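Local coordinates for mutual gliding-motility protein MglA (Myxococcus xanthus DK 1622, PDB 6H17), which binds and hydrolyses GTP as a small Ras-like GTPase, acting as the intracellular switch that sets the direction and speed of gliding in this bacterium, at residues L131-D144 with L158-A170. Numbering follows the deposited sequence.
Sequences LNKIPYVIQYNKRD and LNHRNIPEYQAVA. With GSP (5'-guanosine-diphosphate-monothiophosphate), chain C.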
loop_
_atom_site.group_PDB
_atom_site.type_symbol
_atom_site.label_atom_id
_atom_site.label_comp_id
_atom_site.label_asym_id
_atom_site.label_seq_id
_atom_site.Cartn_x
_atom_site.Cartn_y
_atom_site.Cartn_z
ATOM N N LEU A 131 -9.853 8.920 -4.204
ATOM C CA LEU A 131 -9.544 8.120 -3.020
ATOM C C LEU A 131 -10.800 7.582 -2.343
ATOM O O LEU A 131 -10.759 6.519 -1.709
ATOM C CB LEU A 131 -8.728 8.944 -2.018
ATOM C CG LEU A 131 -8.286 8.241 -0.746
ATOM C CD1 LEU A 131 -7.497 6.980 -1.080
ATOM C CD2 LEU A 131 -7.455 9.170 0.111
ATOM N N ASN A 132 -11.922 8.302 -2.463
ATOM C CA ASN A 132 -13.147 7.894 -1.792
ATOM C C ASN A 132 -13.758 6.636 -2.390
ATOM O O ASN A 132 -14.568 5.982 -1.727
ATOM C CB ASN A 132 -14.199 9.001 -1.892
ATOM C CG ASN A 132 -13.831 10.227 -1.102
ATOM O OD1 ASN A 132 -13.014 10.163 -0.187
ATOM N ND2 ASN A 132 -14.443 11.356 -1.441
ATOM N N LYS A 133 -13.411 6.301 -3.625
ATOM C CA LYS A 133 -14.011 5.178 -4.327
ATOM C C LYS A 133 -13.113 3.958 -4.428
ATOM O O LYS A 133 -13.617 2.836 -4.504
ATOM C CB LYS A 133 -14.379 5.612 -5.748
ATOM C CG LYS A 133 -15.420 6.706 -5.794
ATOM C CD LYS A 133 -15.907 6.898 -7.217
ATOM C CE LYS A 133 -15.782 8.339 -7.679
ATOM N NZ LYS A 133 -17.117 8.990 -7.776
ATOM N N ILE A 134 -11.801 4.149 -4.422
ATOM C CA ILE A 134 -10.841 3.084 -4.704
ATOM C C ILE A 134 -10.726 2.150 -3.502
ATOM O O ILE A 134 -10.882 2.585 -2.350
ATOM C CB ILE A 134 -9.489 3.709 -5.097
ATOM C CG1 ILE A 134 -8.564 2.706 -5.786
ATOM C CG2 ILE A 134 -8.803 4.285 -3.891
ATOM C CD1 ILE A 134 -7.249 3.328 -6.254
ATOM N N PRO A 135 -10.464 0.862 -3.713
ATOM C CA PRO A 135 -10.083 -0.007 -2.589
ATOM C C PRO A 135 -8.949 0.610 -1.785
ATOM O O PRO A 135 -7.900 0.967 -2.334
ATOM C CB PRO A 135 -9.647 -1.293 -3.290
ATOM C CG PRO A 135 -10.557 -1.324 -4.502
ATOM C CD PRO A 135 -10.592 0.093 -4.971
ATOM N N TYR A 136 -9.160 0.736 -0.471
ATOM C CA TYR A 136 -8.288 1.555 0.367
ATOM C C TYR A 136 -8.380 1.085 1.806
ATOM O O TYR A 136 -9.473 0.964 2.361
ATOM C CB TYR A 136 -8.707 3.027 0.233
ATOM C CG TYR A 136 -8.090 3.962 1.243
ATOM C CD1 TYR A 136 -6.752 3.886 1.551
ATOM C CD2 TYR A 136 -8.855 4.928 1.888
ATOM C CE1 TYR A 136 -6.176 4.716 2.490
ATOM C CE2 TYR A 136 -8.285 5.784 2.829
ATOM C CZ TYR A 136 -6.942 5.658 3.119
ATOM O OH TYR A 136 -6.318 6.471 4.047
ATOM N N VAL A 137 -7.228 0.823 2.406
ATOM C CA VAL A 137 -7.103 0.394 3.796
ATOM C C VAL A 137 -6.037 1.251 4.442
ATOM O O VAL A 137 -5.046 1.613 3.795
ATOM C CB VAL A 137 -6.728 -1.096 3.882
ATOM C CG1 VAL A 137 -6.450 -1.540 5.316
ATOM C CG2 VAL A 137 -7.825 -1.955 3.228
ATOM N N ILE A 138 -6.227 1.580 5.705
ATOM C CA ILE A 138 -5.252 2.358 6.465
ATOM C C ILE A 138 -4.631 1.496 7.559
ATOM O O ILE A 138 -5.324 0.718 8.236
ATOM C CB ILE A 138 -5.851 3.666 7.030
ATOM C CG1 ILE A 138 -4.722 4.548 7.600
ATOM C CG2 ILE A 138 -6.925 3.411 8.055
ATOM C CD1 ILE A 138 -5.111 6.038 7.702
ATOM N N GLN A 139 -3.327 1.643 7.734
ATOM C CA GLN A 139 -2.564 0.934 8.746
ATOM C C GLN A 139 -1.951 1.927 9.715
ATOM O O GLN A 139 -1.274 2.872 9.295
ATOM C CB GLN A 139 -1.463 0.125 8.071
ATOM C CG GLN A 139 -0.659 -0.726 9.038
ATOM C CD GLN A 139 0.499 -1.414 8.375
ATOM O OE1 GLN A 139 1.614 -0.897 8.357
ATOM N NE2 GLN A 139 0.244 -2.601 7.815
ATOM N N TYR A 140 -2.172 1.715 11.003
ATOM C CA TYR A 140 -1.548 2.520 12.050
ATOM C C TYR A 140 -0.324 1.749 12.520
ATOM O O TYR A 140 -0.417 0.880 13.387
ATOM C CB TYR A 140 -2.516 2.794 13.192
ATOM C CG TYR A 140 -3.856 3.369 12.771
ATOM C CD1 TYR A 140 -3.961 4.332 11.765
ATOM C CD2 TYR A 140 -5.029 2.931 13.369
ATOM C CE1 TYR A 140 -5.208 4.852 11.395
ATOM C CE2 TYR A 140 -6.261 3.437 13.001
ATOM C CZ TYR A 140 -6.332 4.395 12.010
ATOM O OH TYR A 140 -7.558 4.916 11.615
ATOM N N ASN A 141 0.823 2.059 11.927
ATOM C CA ASN A 141 2.050 1.312 12.171
ATOM C C ASN A 141 2.815 1.906 13.346
ATOM O O ASN A 141 2.535 3.005 13.833
ATOM C CB ASN A 141 2.895 1.278 10.890
ATOM C CG ASN A 141 4.019 0.289 10.953
ATOM O OD1 ASN A 141 3.875 -0.801 11.523
ATOM N ND2 ASN A 141 5.161 0.653 10.392
ATOM N N LYS A 142 3.795 1.149 13.812
ATOM C CA LYS A 142 4.653 1.545 14.943
ATOM C C LYS A 142 3.881 1.617 16.263
ATOM O O LYS A 142 4.170 2.448 17.128
ATOM C CB LYS A 142 5.464 2.820 14.686
ATOM C CG LYS A 142 6.095 2.873 13.293
ATOM C CD LYS A 142 7.335 3.747 13.256
ATOM C CE LYS A 142 7.909 3.802 11.853
ATOM N NZ LYS A 142 8.982 4.846 11.762
ATOM N N ARG A 143 2.958 0.669 16.471
ATOM C CA ARG A 143 2.202 0.625 17.716
ATOM C C ARG A 143 3.068 0.281 18.915
ATOM O O ARG A 143 2.629 0.484 20.050
ATOM C CB ARG A 143 1.053 -0.389 17.638
ATOM C CG ARG A 143 0.042 -0.144 16.530
ATOM C CD ARG A 143 -0.529 1.256 16.532
ATOM N NE ARG A 143 -1.011 1.620 17.858
ATOM C CZ ARG A 143 -1.209 2.862 18.275
ATOM N NH1 ARG A 143 -1.026 3.876 17.458
ATOM N NH2 ARG A 143 -1.635 3.089 19.509
ATOM N N ASP A 144 4.282 -0.219 18.691
ATOM C CA ASP A 144 5.182 -0.619 19.756
ATOM C C ASP A 144 5.870 0.552 20.434
ATOM O O ASP A 144 6.464 0.367 21.502
ATOM C CB ASP A 144 6.265 -1.551 19.183
ATOM C CG ASP A 144 7.084 -0.895 18.092
ATOM O OD1 ASP A 144 8.324 -0.842 18.224
ATOM O OD2 ASP A 144 6.500 -0.419 17.096
ATOM N N LEU A 158 -7.165 10.562 10.985
ATOM C CA LEU A 158 -6.797 10.072 9.663
ATOM C C LEU A 158 -7.843 9.202 8.986
ATOM O O LEU A 158 -7.634 8.843 7.821
ATOM C CB LEU A 158 -5.489 9.261 9.735
ATOM C CG LEU A 158 -4.269 10.019 10.239
ATOM C CD1 LEU A 158 -3.126 9.047 10.527
ATOM C CD2 LEU A 158 -3.814 11.104 9.280
ATOM N N ASN A 159 -8.920 8.818 9.661
ATOM C CA ASN A 159 -9.886 7.878 9.092
ATOM C C ASN A 159 -11.303 8.391 9.292
ATOM O O ASN A 159 -12.127 7.781 9.961
ATOM C CB ASN A 159 -9.737 6.481 9.687
ATOM C CG ASN A 159 -10.519 5.438 8.921
ATOM O OD1 ASN A 159 -11.071 5.711 7.851
ATOM N ND2 ASN A 159 -10.570 4.235 9.460
ATOM N N HIS A 160 -11.599 9.518 8.652
ATOM C CA HIS A 160 -12.889 10.165 8.846
ATOM C C HIS A 160 -14.030 9.370 8.229
ATOM O O HIS A 160 -15.177 9.493 8.680
ATOM C CB HIS A 160 -12.842 11.574 8.247
ATOM C CG HIS A 160 -11.842 12.477 8.906
ATOM N ND1 HIS A 160 -11.473 13.695 8.375
ATOM C CD2 HIS A 160 -11.137 12.337 10.054
ATOM C CE1 HIS A 160 -10.583 14.265 9.167
ATOM N NE2 HIS A 160 -10.365 13.465 10.195
ATOM N N ARG A 161 -13.751 8.562 7.208
ATOM C CA ARG A 161 -14.771 7.786 6.520
ATOM C C ARG A 161 -14.889 6.351 7.022
ATOM O O ARG A 161 -15.622 5.557 6.421
ATOM C CB ARG A 161 -14.497 7.757 5.017
ATOM C CG ARG A 161 -14.653 9.083 4.292
ATOM C CD ARG A 161 -14.648 8.875 2.775
ATOM N NE ARG A 161 -13.362 9.178 2.141
ATOM C CZ ARG A 161 -12.304 8.367 2.126
ATOM N NH1 ARG A 161 -12.340 7.187 2.730
ATOM N NH2 ARG A 161 -11.193 8.744 1.511
ATOM N N ASN A 162 -14.168 5.996 8.084
ATOM C CA ASN A 162 -14.235 4.663 8.687
ATOM C C ASN A 162 -14.063 3.552 7.655
ATOM O O ASN A 162 -14.808 2.570 7.607
ATOM C CB ASN A 162 -15.500 4.493 9.527
ATOM C CG ASN A 162 -15.450 5.309 10.808
ATOM O OD1 ASN A 162 -14.705 4.984 11.734
ATOM N ND2 ASN A 162 -16.232 6.380 10.861
ATOM N N ILE A 163 -13.030 3.694 6.841
ATOM C CA ILE A 163 -12.602 2.592 5.992
ATOM C C ILE A 163 -11.803 1.594 6.824
ATOM O O ILE A 163 -11.474 1.875 7.994
ATOM C CB ILE A 163 -11.894 3.093 4.726
ATOM C CG1 ILE A 163 -10.793 4.084 5.039
ATOM C CG2 ILE A 163 -12.894 3.800 3.790
ATOM C CD1 ILE A 163 -9.527 3.448 5.420
ATOM N N PRO A 164 -11.486 0.420 6.296
ATOM C CA PRO A 164 -10.852 -0.603 7.134
ATOM C C PRO A 164 -9.516 -0.112 7.663
ATOM O O PRO A 164 -8.714 0.469 6.919
ATOM C CB PRO A 164 -10.692 -1.796 6.185
ATOM C CG PRO A 164 -11.802 -1.599 5.185
ATOM C CD PRO A 164 -11.868 -0.114 4.974
ATOM N N GLU A 165 -9.256 -0.371 8.946
ATOM C CA GLU A 165 -8.047 0.097 9.616
ATOM C C GLU A 165 -7.438 -1.038 10.421
ATOM O O GLU A 165 -8.158 -1.871 10.985
ATOM C CB GLU A 165 -8.336 1.284 10.538
ATOM C CG GLU A 165 -9.355 0.986 11.629
ATOM C CD GLU A 165 -9.572 2.155 12.568
ATOM O OE1 GLU A 165 -9.650 3.314 12.109
ATOM O OE2 GLU A 165 -9.636 1.923 13.788
ATOM N N TYR A 166 -6.112 -1.082 10.457
ATOM C CA TYR A 166 -5.372 -2.134 11.147
ATOM C C TYR A 166 -4.216 -1.545 11.935
ATOM O O TYR A 166 -3.414 -0.785 11.388
ATOM C CB TYR A 166 -4.845 -3.184 10.152
ATOM C CG TYR A 166 -5.986 -3.930 9.529
ATOM C CD1 TYR A 166 -6.509 -5.046 10.148
ATOM C CD2 TYR A 166 -6.576 -3.483 8.365
ATOM C CE1 TYR A 166 -7.592 -5.719 9.615
ATOM C CE2 TYR A 166 -7.666 -4.143 7.826
ATOM C CZ TYR A 166 -8.153 -5.248 8.456
ATOM O OH TYR A 166 -9.247 -5.922 7.906
ATOM N N GLN A 167 -4.098 -1.937 13.195
ATOM C CA GLN A 167 -2.899 -1.680 13.979
ATOM C C GLN A 167 -1.767 -2.561 13.479
ATOM O O GLN A 167 -1.983 -3.737 13.175
ATOM C CB GLN A 167 -3.141 -2.053 15.440
ATOM C CG GLN A 167 -4.016 -1.118 16.193
ATOM C CD GLN A 167 -3.886 -1.357 17.684
ATOM O OE1 GLN A 167 -2.811 -1.186 18.270
ATOM N NE2 GLN A 167 -4.965 -1.786 18.297
ATOM N N ALA A 168 -0.553 -2.013 13.434
ATOM C CA ALA A 168 0.584 -2.791 12.971
ATOM C C ALA A 168 1.871 -2.489 13.719
ATOM O O ALA A 168 2.069 -1.393 14.267
ATOM C CB ALA A 168 0.833 -2.587 11.484
ATOM N N VAL A 169 2.742 -3.502 13.718
ATOM C CA VAL A 169 4.154 -3.373 14.085
ATOM C C VAL A 169 4.889 -4.092 12.951
ATOM O O VAL A 169 5.113 -5.306 13.006
ATOM C CB VAL A 169 4.489 -3.983 15.446
ATOM C CG1 VAL A 169 5.947 -3.742 15.785
ATOM C CG2 VAL A 169 3.603 -3.415 16.522
ATOM N N ALA A 170 5.200 -3.362 11.887
ATOM C CA ALA A 170 5.592 -4.048 10.659
ATOM C C ALA A 170 6.808 -4.956 10.825
ATOM O O ALA A 170 6.805 -6.051 10.226
ATOM C CB ALA A 170 5.772 -3.041 9.519
HETATM P PG GSP C . 10.699 5.620 2.662
HETATM O O3B GSP C . 10.355 4.818 4.068
HETATM S S1G GSP C . 11.922 6.963 3.129
HETATM O O2G GSP C . 11.221 4.542 1.690
HETATM O O3G GSP C . 9.352 6.155 2.164
HETATM P PB GSP C . 9.539 3.492 4.362
HETATM O O1B GSP C . 8.116 3.811 4.632
HETATM O O2B GSP C . 9.794 2.474 3.317
HETATM P PA GSP C . 10.912 1.686 6.161
HETATM O O1A GSP C . 9.991 0.570 6.003
HETATM O O2A GSP C . 12.220 1.602 5.504
HETATM O O3A GSP C . 10.202 3.052 5.764
HETATM O "O5'" GSP C . 11.066 1.909 7.734
HETATM C "C5'" GSP C . 11.856 2.977 8.233
HETATM C "C4'" GSP C . 12.394 2.635 9.617
HETATM O "O4'" GSP C . 11.293 2.451 10.530
HETATM C "C3'" GSP C . 13.175 1.346 9.621
HETATM O "O3'" GSP C . 14.285 1.468 10.496
HETATM C "C2'" GSP C . 12.214 0.291 10.165
HETATM O "O2'" GSP C . 12.811 -0.795 10.811
HETATM C "C1'" GSP C . 11.390 1.166 11.121
HETATM N N9 GSP C . 10.053 0.658 11.397
HETATM C C8 GSP C . 9.129 0.302 10.463
HETATM N N7 GSP C . 8.006 -0.124 11.077
HETATM C C5 GSP C . 8.230 -0.033 12.426
HETATM C C6 GSP C . 7.449 -0.344 13.537
HETATM O O6 GSP C . 6.278 -0.791 13.498
HETATM N N1 GSP C . 8.028 -0.136 14.750
HETATM C C2 GSP C . 9.295 0.368 14.897
HETATM N N2 GSP C . 9.773 0.555 16.115
HETATM N N3 GSP C . 10.074 0.671 13.833
HETATM C C4 GSP C . 9.514 0.453 12.629
HETATM O O HOH W 1 -8.149 8.170 5.260
HETATM O O HOH W 2 -1.688 0.114 20.285
#
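I163 CD1 lies over one face of the Y136 ring, 4.0 Å from its centroid, in a CH-pi contact, and also touches I138 CG2; L131 CD1 takes the ring's opposite face. CG1 of I163 sits between backbone N and carbonyl carbon (chi1 51°), which brings it to 3.8 Å from Y136 CD2 and CE2, chi2 carrying CD1 over the face. On the other side of the sheet V137 CG1 meets the edge of the Y166 ring in its plane, 3.6 Å from CD2. Strands 136-141 and 165-167 run parallel, I138 and Y140 trading backbone bonds with P164, Y166 and A168.

Y140 OH meets E165 OE1 from above the carboxylate plane (2.7 Å), and N159 ND2 comes in close to that plane, on its other side (3.0 Å). N159 ND2 also donates to I163 O, while its OD1 accepts from I163 N; with an alanine here I163 would lose both partners, and E165 OE1 would probably keep Y140 OH as its one donor in this contact.

N141 OD1 takes A170 N on a lone pair (2.9 Å), and ND2 donates to GSP N7. D144 reads guanine N1 (OD2, 2.8 Å) and N2, as in the NKxD motif of Ras-like GTPases.

Strand 136-141, helix 151-158 and strand 165-167 form a beta-alpha-beta unit; strand 98-104 pairs with the other edge of 136-141, helix 110-125 touches Y136, helix 151-158 Y140 and helix 176-193 Y166.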